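Local structure of pyocin-S2 immunity protein (Pseudomonas aeruginosa, 4QKO) at residues K2-I5 with S6-T9. The protein binds the nuclease domain of the bacteriocin pyocin S2 and so probably protects the producing cell from its own toxin. Sequence-based numbering, arbitrary orientation.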
ATOM      1  N   LYS A   2      14.372   1.300  19.745  1.00 52.05           N
ATOM      2  CA  LYS A   2      14.962  -0.043  19.867  1.00 50.07           C
ATOM      3  C   LYS A   2      15.477  -0.484  18.492  1.00 46.46           C
ATOM      4  O   LYS A   2      14.809  -0.323  17.450  1.00 43.47           O
ATOM      5  CB  LYS A   2      13.973  -1.045  20.441  1.00 45.97           C
ATOM      6  CG  LYS A   2      13.659  -0.802  21.906  1.00 49.06           C
ATOM      7  CD  LYS A   2      12.269  -1.307  22.244  1.00 50.52           C
ATOM      8  CE  LYS A   2      11.854  -0.949  23.659  1.00 54.20           C
ATOM      9  NZ  LYS A   2      12.301  -2.002  24.619  1.00 54.13           N
ATOM     10  N   SER A   3      16.676  -1.055  18.536  1.00 49.83           N
ATOM     11  CA  SER A   3      17.498  -1.416  17.356  1.00 51.10           C
ATOM     12  C   SER A   3      17.330  -2.897  16.913  1.00 47.66           C
ATOM     13  O   SER A   3      17.480  -3.259  15.729  1.00 45.72           O
ATOM     14  CB  SER A   3      18.984  -1.173  17.728  1.00 55.33           C
ATOM     15  OG  SER A   3      19.653  -0.463  16.713  1.00 63.65           O
ATOM     16  N   LYS A   4      17.032  -3.747  17.884  1.00 40.83           N
ATOM     17  CA  LYS A   4      17.002  -5.178  17.673  1.00 39.96           C
ATOM     18  C   LYS A   4      15.758  -5.686  18.312  1.00 35.02           C
ATOM     19  O   LYS A   4      15.347  -5.197  19.378  1.00 32.00           O
ATOM     20  CB  LYS A   4      18.196  -5.848  18.349  1.00 47.26           C
ATOM     21  CG  LYS A   4      19.512  -5.666  17.640  1.00 52.95           C
ATOM     22  CD  LYS A   4      20.517  -6.649  18.218  1.00 59.69           C
ATOM     23  CE  LYS A   4      21.938  -6.119  18.150  1.00 67.10           C
ATOM     24  NZ  LYS A   4      22.852  -7.036  18.891  1.00 69.45           N
ATOM     25  N   ILE A   5      15.176  -6.712  17.696  1.00 30.85           N
ATOM     26  CA  ILE A   5      13.950  -7.253  18.202  1.00 31.58           C
ATOM     27  C   ILE A   5      14.112  -7.823  19.672  1.00 31.90           C
ATOM     28  O   ILE A   5      13.167  -7.846  20.478  1.00 30.55           O
ATOM     29  CB  ILE A   5      13.320  -8.195  17.096  1.00 30.57           C
ATOM     30  CG1 ILE A   5      11.845  -8.462  17.394  1.00 29.72           C
ATOM     31  CG2 ILE A   5      14.123  -9.491  16.996  1.00 31.11           C
ATOM     32  CD1 ILE A   5      11.157  -9.144  16.241  1.00 28.75           C
ATOM     33  N   SER A   6      15.324  -8.241  20.052  1.00 34.05           N
ATOM     34  CA  SER A   6      15.552  -8.784  21.387  1.00 37.73           C
ATOM     35  C   SER A   6      15.488  -7.728  22.522  1.00 39.85           C
ATOM     36  O   SER A   6      15.402  -8.078  23.699  1.00 39.81           O
ATOM     37  CB  SER A   6      16.904  -9.490  21.403  1.00 41.18           C
ATOM     38  OG  SER A   6      17.880  -8.522  21.124  1.00 47.10           O
ATOM     39  N   GLU A   7      15.512  -6.448  22.162  1.00 37.61           N
ATOM     40  CA  GLU A   7      15.169  -5.339  23.078  1.00 39.58           C
ATOM     41  C   GLU A   7      13.643  -5.166  23.350  1.00 38.32           C
ATOM     42  O   GLU A   7      13.243  -4.543  24.361  1.00 36.75           O
ATOM     43  CB  GLU A   7      15.800  -4.043  22.544  1.00 42.06           C
ATOM     44  CG  GLU A   7      17.327  -4.166  22.530  1.00 47.86           C
ATOM     45  CD  GLU A   7      18.060  -3.272  21.523  1.00 53.97           C
ATOM     46  OE1 GLU A   7      17.418  -2.434  20.858  1.00 57.05           O
ATOM     47  OE2 GLU A   7      19.317  -3.404  21.424  1.00 54.98           O
ATOM     48  N   TYR A   8      12.777  -5.705  22.471  1.00 31.29           N
ATOM     49  CA  TYR A   8      11.368  -5.670  22.744  1.00 28.98           C
ATOM     50  C   TYR A   8      10.971  -6.849  23.589  1.00 30.05           C
ATOM     51  O   TYR A   8      11.429  -7.967  23.337  1.00 33.26           O
ATOM     52  CB  TYR A   8      10.600  -5.787  21.436  1.00 31.43           C
ATOM     53  CG  TYR A   8      10.681  -4.587  20.542  1.00 30.04           C
ATOM     54  CD1 TYR A   8      11.830  -4.309  19.790  1.00 31.60           C
ATOM     55  CD2 TYR A   8       9.606  -3.743  20.433  1.00 31.18           C
ATOM     56  CE1 TYR A   8      11.888  -3.207  18.928  1.00 32.27           C
ATOM     57  CE2 TYR A   8       9.648  -2.642  19.599  1.00 32.86           C
ATOM     58  CZ  TYR A   8      10.798  -2.375  18.860  1.00 34.12           C
ATOM     59  OH  TYR A   8      10.810  -1.283  18.061  1.00 36.36           O
ATOM     60  N   THR A   9      10.078  -6.653  24.540  1.00 29.34           N
ATOM     61  CA  THR A   9       9.260  -7.761  24.956  1.00 29.88           C
ATOM     62  C   THR A   9       8.264  -8.086  23.861  1.00 28.20           C
ATOM     63  O   THR A   9       7.960  -7.233  23.032  1.00 26.80           O
ATOM     64  CB  THR A   9       8.457  -7.476  26.216  1.00 30.65           C
ATOM     65  OG1 THR A   9       7.506  -6.451  25.972  1.00 29.78           O
ATOM     66  CG2 THR A   9       9.382  -7.030  27.339  1.00 32.83           C
TER
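Residues 5-7 form a short 3-10 segment, held by two successive i to i+3 bonds, in which Glu-7 N donates to Lys-4 O (3.1 Å) and Tyr-8 N to Ile-5 O (3.0 Å). Ahead of this segment the chain bends round the carboxylate of Glu-7, whose OE1 accepts two backbone N-H groups in succession. Ser-3 N reaches Glu-7 OE1 at 2.8 Å, nearly in line with the C-O bond, whereas Lys-4 N approaches the same oxygen from above the carboxylate plane in a longer bond of 3.3 Å. The extended Glu-7 chain, with CG beside its own backbone N (chi1 -63°), carries the carboxylate back to these amides, and the two bonds should limit its rotation.

Lys-2 passes Glu-7 in the opposite direction. Its aliphatic part lies across one face of the Tyr-8 ring, with Lys-2 CD 3.7 Å from the Tyr-8 ring centroid and almost exactly on the ring normal, a CH-pi contact; Lys-2 CB packs 3.4 Å from Tyr-8 CE1. At the last torsion the lysine chain bends (chi4 -88°), placing Lys-2 NZ 2.7 Å from Glu-7 O, which it meets from above the carbonyl plane. The ammonium group also forms a salt bridge with Glu-12 OE1 in helix 10-21, an oxygen that also accepts a hydrogen bond from Thr-9 N. Lys-4 O lies at the edge of the Tyr-8 ring, and Ile-5 turns its buried side chain to Val-72 and Arg-76 of helix 65-78 and to Phe-84.

The short 3-10 segment leads into the first helix of the all-helical colicin/pyocin immunity protein fold; Thr-9 is the N-cap, its side chain capping a backbone N, and with Glu-12 accepting from Thr-9 N the pair is consistent with a capping box.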